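Local atomic coordinates of 16.4 kDa salivary peptide (Culex quinquefasciatus, PDB entry 7KC8), a protein that is of unknown function but adopts a ricin-type beta-trefoil fold with putative sugar-binding properties, as a cysteine- and tryptophan-rich salivary protein of a mosquito. Residues 9-13 / 14-18; 51-55 / 56-60. All blocks are in the same frame, centred on the assembly; numbering follows the deposited sequence.

Contact 1 (9-13 / 14-18)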
loop_
_atom_site.group_PDB
_atom_site.type_symbol
_atom_site.label_atom_id
_atom_site.label_comp_id
_atom_site.label_asym_id
_atom_site.label_seq_id
_atom_site.Cartn_x
_atom_site.Cartn_y
_atom_site.Cartn_z
ATOM N N THR A 9 9.609 1.180 -4.132
ATOM C CA THR A 9 9.367 -0.194 -3.655
ATOM C C THR A 9 8.773 -0.035 -2.252
ATOM O O THR A 9 9.119 0.892 -1.572
ATOM C CB THR A 9 10.583 -1.115 -3.726
ATOM O OG1 THR A 9 11.670 -0.518 -3.039
ATOM C CG2 THR A 9 10.994 -1.456 -5.134
ATOM N N LEU A 10 7.872 -0.916 -1.872
ATOM C CA LEU A 10 7.200 -0.870 -0.556
ATOM C C LEU A 10 7.625 -2.104 0.241
ATOM O O LEU A 10 7.087 -3.169 -0.007
ATOM C CB LEU A 10 5.695 -0.893 -0.808
ATOM C CG LEU A 10 4.969 0.443 -0.819
ATOM C CD1 LEU A 10 5.901 1.624 -0.974
ATOM C CD2 LEU A 10 3.858 0.462 -1.840
ATOM N N LYS A 11 8.503 -1.920 1.215
ATOM C CA LYS A 11 9.030 -3.044 2.016
ATOM C C LYS A 11 8.717 -2.853 3.502
ATOM O O LYS A 11 9.087 -1.859 4.063
ATOM C CB LYS A 11 10.510 -3.219 1.683
ATOM C CG LYS A 11 11.188 -4.460 2.222
ATOM C CD LYS A 11 12.583 -4.154 2.701
ATOM C CE LYS A 11 13.486 -5.358 2.786
ATOM N NZ LYS A 11 14.666 -5.216 1.906
ATOM N N PHE A 12 7.988 -3.795 4.069
ATOM C CA PHE A 12 7.685 -3.793 5.514
ATOM C C PHE A 12 8.962 -4.224 6.240
ATOM O O PHE A 12 9.467 -5.311 6.006
ATOM C CB PHE A 12 6.492 -4.700 5.790
ATOM C CG PHE A 12 5.750 -4.418 7.061
ATOM C CD1 PHE A 12 5.187 -3.183 7.295
ATOM C CD2 PHE A 12 5.584 -5.400 8.008
ATOM C CE1 PHE A 12 4.498 -2.929 8.465
ATOM C CE2 PHE A 12 4.895 -5.149 9.178
ATOM C CZ PHE A 12 4.355 -3.914 9.405
ATOM N N VAL A 13 9.463 -3.344 7.087
ATOM C CA VAL A 13 10.738 -3.523 7.829
ATOM C C VAL A 13 10.738 -4.786 8.682
ATOM O O VAL A 13 11.666 -5.561 8.562
ATOM C CB VAL A 13 11.022 -2.287 8.696
ATOM C CG1 VAL A 13 12.116 -2.535 9.703
ATOM C CG2 VAL A 13 11.361 -1.085 7.850
ATOM N N ASN A 14 9.720 -4.987 9.491
ATOM C CA ASN A 14 9.777 -6.075 10.462
ATOM C C ASN A 14 9.781 -7.447 9.804
ATOM O O ASN A 14 10.283 -8.397 10.412
ATOM C CB ASN A 14 8.602 -5.996 11.444
ATOM C CG ASN A 14 8.565 -4.690 12.231
ATOM O OD1 ASN A 14 9.560 -3.965 12.322
ATOM N ND2 ASN A 14 7.405 -4.385 12.801
ATOM N N ASN A 15 9.252 -7.557 8.575
ATOM C CA ASN A 15 9.083 -8.808 7.839
ATOM C C ASN A 15 10.022 -8.975 6.659
ATOM O O ASN A 15 10.130 -10.088 6.144
ATOM C CB ASN A 15 7.664 -8.913 7.253
ATOM C CG ASN A 15 6.600 -8.847 8.286
ATOM O OD1 ASN A 15 6.880 -8.907 9.486
ATOM N ND2 ASN A 15 5.354 -8.754 7.842
ATOM N N ALA A 16 10.614 -7.888 6.165
ATOM C CA ALA A 16 11.357 -7.879 4.911
ATOM C C ALA A 16 10.481 -8.270 3.721
ATOM O O ALA A 16 10.968 -8.832 2.733
ATOM C CB ALA A 16 12.591 -8.779 4.993
ATOM N N LYS A 17 9.187 -7.964 3.788
ATOM C CA LYS A 17 8.236 -8.328 2.745
ATOM C C LYS A 17 7.823 -7.100 1.945
ATOM O O LYS A 17 7.448 -6.073 2.525
ATOM C CB LYS A 17 6.995 -8.999 3.341
ATOM C CG LYS A 17 7.246 -10.375 3.937
ATOM C CD LYS A 17 7.658 -11.403 2.875
ATOM C CE LYS A 17 7.608 -12.819 3.442
ATOM N NZ LYS A 17 7.597 -13.847 2.369
ATOM N N HIS A 18 7.838 -7.250 0.635
ATOM C CA HIS A 18 7.318 -6.198 -0.256
ATOM C C HIS A 18 5.853 -6.508 -0.535
ATOM O O HIS A 18 5.445 -7.615 -0.365
ATOM C CB HIS A 18 8.047 -6.188 -1.586
ATOM C CG HIS A 18 9.473 -5.792 -1.523
ATOM N ND1 HIS A 18 9.921 -4.632 -2.037
ATOM C CD2 HIS A 18 10.550 -6.424 -1.049
ATOM C CE1 HIS A 18 11.208 -4.557 -1.863
ATOM N NE2 HIS A 18 11.604 -5.624 -1.266
HETATM O O HOH W 1 7.360 -3.401 -3.137
#

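Contact 2 (51-55 / 56-60)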
loop_
_atom_site.group_PDB
_atom_site.type_symbol
_atom_site.label_atom_id
_atom_site.label_comp_id
_atom_site.label_asym_id
_atom_site.label_seq_id
_atom_site.Cartn_x
_atom_site.Cartn_y
_atom_site.Cartn_z
ATOM N N LYS A 51 -2.171 8.820 -2.716
ATOM C CA LYS A 51 -2.760 7.645 -3.329
ATOM C C LYS A 51 -1.625 6.780 -3.843
ATOM O O LYS A 51 -0.502 7.250 -4.039
ATOM C CB LYS A 51 -3.744 8.027 -4.448
ATOM C CG LYS A 51 -5.053 8.603 -3.886
ATOM C CD LYS A 51 -5.928 9.314 -4.917
ATOM C CE LYS A 51 -6.655 8.338 -5.826
ATOM N NZ LYS A 51 -7.878 8.970 -6.412
ATOM N N ILE A 52 -1.902 5.490 -3.990
ATOM C CA ILE A 52 -0.863 4.512 -4.278
ATOM C C ILE A 52 -1.393 3.573 -5.348
ATOM O O ILE A 52 -2.548 3.143 -5.285
ATOM C CB ILE A 52 -0.438 3.738 -3.008
ATOM C CG1 ILE A 52 0.136 4.696 -1.949
ATOM C CG2 ILE A 52 0.570 2.628 -3.338
ATOM C CD1 ILE A 52 0.535 4.014 -0.624
ATOM N N ARG A 53 -0.567 3.290 -6.348
ATOM C CA ARG A 53 -0.919 2.416 -7.456
ATOM C C ARG A 53 0.318 1.652 -7.888
ATOM O O ARG A 53 1.443 2.140 -7.725
ATOM C CB ARG A 53 -1.478 3.195 -8.658
ATOM C CG ARG A 53 -0.579 4.342 -9.086
ATOM C CD ARG A 53 -0.838 4.761 -10.512
ATOM N NE ARG A 53 -0.435 3.724 -11.443
ATOM C CZ ARG A 53 -0.526 3.836 -12.763
ATOM N NH1 ARG A 53 -0.997 4.948 -13.299
ATOM N NH2 ARG A 53 -0.143 2.835 -13.548
ATOM N N PRO A 54 0.151 0.450 -8.423
ATOM C CA PRO A 54 1.305 -0.253 -8.974
ATOM C C PRO A 54 1.749 0.427 -10.257
ATOM O O PRO A 54 0.953 1.061 -10.953
ATOM C CB PRO A 54 0.774 -1.665 -9.230
ATOM C CG PRO A 54 -0.666 -1.482 -9.431
ATOM C CD PRO A 54 -1.089 -0.325 -8.576
ATOM N N ARG A 55 3.042 0.285 -10.558
ATOM C CA ARG A 55 3.620 0.968 -11.710
ATOM C C ARG A 55 2.907 0.596 -13.006
ATOM O O ARG A 55 2.755 1.444 -13.895
ATOM C CB ARG A 55 5.116 0.654 -11.827
ATOM C CG ARG A 55 5.832 1.450 -12.933
ATOM C CD ARG A 55 7.280 1.029 -13.147
ATOM N NE ARG A 55 7.415 -0.381 -13.504
ATOM C CZ ARG A 55 7.261 -0.865 -14.732
ATOM N NH1 ARG A 55 6.957 -0.056 -15.730
ATOM N NH2 ARG A 55 7.403 -2.159 -14.965
ATOM N N ILE A 56 2.443 -0.650 -13.132
ATOM C CA ILE A 56 1.988 -1.159 -14.424
ATOM C C ILE A 56 0.475 -1.261 -14.547
ATOM O O ILE A 56 -0.013 -1.555 -15.650
ATOM C CB ILE A 56 2.639 -2.518 -14.768
ATOM C CG1 ILE A 56 2.161 -3.635 -13.835
ATOM C CG2 ILE A 56 4.156 -2.416 -14.752
ATOM C CD1 ILE A 56 2.425 -5.003 -14.421
ATOM N N TYR A 57 -0.286 -1.014 -13.486
ATOM C CA TYR A 57 -1.740 -0.979 -13.592
ATOM C C TYR A 57 -2.268 0.306 -12.988
ATOM O O TYR A 57 -1.797 0.746 -11.937
ATOM C CB TYR A 57 -2.424 -2.147 -12.881
ATOM C CG TYR A 57 -1.887 -3.504 -13.225
ATOM C CD1 TYR A 57 -2.128 -4.077 -14.464
ATOM C CD2 TYR A 57 -1.162 -4.227 -12.291
ATOM C CE1 TYR A 57 -1.641 -5.336 -14.769
ATOM C CE2 TYR A 57 -0.663 -5.477 -12.585
ATOM C CZ TYR A 57 -0.908 -6.034 -13.822
ATOM O OH TYR A 57 -0.403 -7.281 -14.098
ATOM N N THR A 58 -3.268 0.896 -13.631
ATOM C CA THR A 58 -3.915 2.065 -13.047
ATOM C C THR A 58 -5.037 1.597 -12.115
ATOM O O THR A 58 -6.228 1.709 -12.403
ATOM C CB THR A 58 -4.413 2.996 -14.138
ATOM O OG1 THR A 58 -5.346 3.915 -13.563
ATOM C CG2 THR A 58 -5.070 2.208 -15.270
ATOM N N GLU A 59 -4.618 1.037 -10.973
ATOM C CA GLU A 59 -5.525 0.516 -9.949
ATOM C C GLU A 59 -5.063 1.002 -8.585
ATOM O O GLU A 59 -3.911 0.778 -8.198
ATOM C CB GLU A 59 -5.565 -1.016 -9.944
ATOM C CG GLU A 59 -5.641 -1.661 -11.315
ATOM C CD GLU A 59 -5.404 -3.154 -11.255
ATOM O OE1 GLU A 59 -5.202 -3.670 -10.142
ATOM O OE2 GLU A 59 -5.406 -3.818 -12.308
ATOM N N TYR A 60 -5.953 1.628 -7.836
ATOM C CA TYR A 60 -5.532 2.322 -6.634
ATOM C C TYR A 60 -5.672 1.443 -5.404
ATOM O O TYR A 60 -6.738 0.861 -5.166
ATOM C CB TYR A 60 -6.303 3.627 -6.468
ATOM C CG TYR A 60 -5.681 4.676 -7.335
ATOM C CD1 TYR A 60 -4.378 5.091 -7.099
ATOM C CD2 TYR A 60 -6.361 5.211 -8.423
ATOM C CE1 TYR A 60 -3.775 6.031 -7.898
ATOM C CE2 TYR A 60 -5.757 6.162 -9.233
ATOM C CZ TYR A 60 -4.465 6.567 -8.966
ATOM O OH TYR A 60 -3.854 7.512 -9.766
#

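Contact 1 (9-13 / 14-18)
K11 and H18 meet because K11 turns CG away from its backbone N (chi1 -170°) while the imidazole of H18 swings to the side of its own N, opposite the carbonyl carbon (chi1 -67°). The lysine's aliphatic part then lies over one imidazole face: CB is 3.9 Å from the H18 ring centroid, a CH-pi contact nearly along the normal, and CG comes 3.7 Å from NE2 of H18. T9 CB sits at the ring edge. In the same plane a water joins H18 ND1 (3.0 Å) to L10 N (2.8 Å), which would restrain the rotation of the imidazole.

On the other face of the hairpin, the F12 ring offers its edge to the amide of N15, with CD2 3.4 Å from ND2 and the two planes 69° apart. ND2 itself makes a weak hydrogen bond to I109 O, and F12 packs edge-to-face with W128. F12 N gives a nearly straight bond to K17 O (2.8 Å). F12 O instead collects weak, bent bonds from N15, A16 and K17, the shortest from A16 N (2.8 Å). A16, in the left-handed region, and K17 both face F12: a G1 beta bulge closing a beta hairpin of the trefoil.

Contact 2 (51-55 / 56-60)
R53 folds its guanidinium back over the turn, and together with K51 it borders the ring of Y60. The tight part is centred on R53. Its CG takes the position between N and the carbonyl carbon (chi1 52°), and a bend at chi3 (-68°) returns the head group to the backbone just ahead. There NE donates to P54 O at 3.0 Å and 160°, the acceptor lying close to the guanidinium plane, while NH2 adds a weak bond to the same oxygen. T58 CA covers one guanidinium face, 3.8 Å above its centre. NH2 also bonds V139 O, so the group is held from the C-terminal tail as well. Nearby, P54 CG meets the edge of the Y57 ring and touches CB of Y57 at 3.9 Å.

Y60 is wedged between two side chains. K51 CE stands over the middle of one ring face, 3.9 Å from the centroid, and NZ follows at 4.7 Å in a cation-pi contact; R53 CB approaches CE1 obliquely at 3.7 Å. The hydroxyl of Y60 is bonded to E44.

The turn is looser towards solvent. T58, centre of an inverse gamma turn, is exposed; its CB approaches R53 NH1 only at 4.0 Å. Clear hydrogen bonds between the two halves are lacking, and the only one inside 56-60, E59 N to Y57 O, is weak.

Within 51-60, the clear polar contacts come from cationic side chains, not backbone bonds across the turn; pairing lies just outside, where I52 meets L61. P54 O and Y57 O, two acceptors 2.9 Å apart, would repel each other, and the positive charge of R53 beside both probably offsets this; at Y60, the ammonium of K51 would likewise be favoured by the pi cloud it faces.

In the fold
Contact 1 comes first along the chain and is complete before contact 2 begins. Their centres lie about 18 Å apart, yet they touch: L10 CD2 and I52 CG2 approach to 4.2 Å. The intermediary is strand 40-46, which pairs antiparallel with strand 8-12 of contact 1 and with strand 49-54 of contact 2. Contact 1 turns the chain back at the tip of the hairpin 8-12/17-21, whereas contact 2 lets it leave strand 49-54 for strand 60-63, which pairs with 72-77. P54 and Y57 also pack on M21, at the end of strand 17-21. Both reversals thus flank strands that pack together in the beta-trefoil, with L10 against I52 as the direct touch.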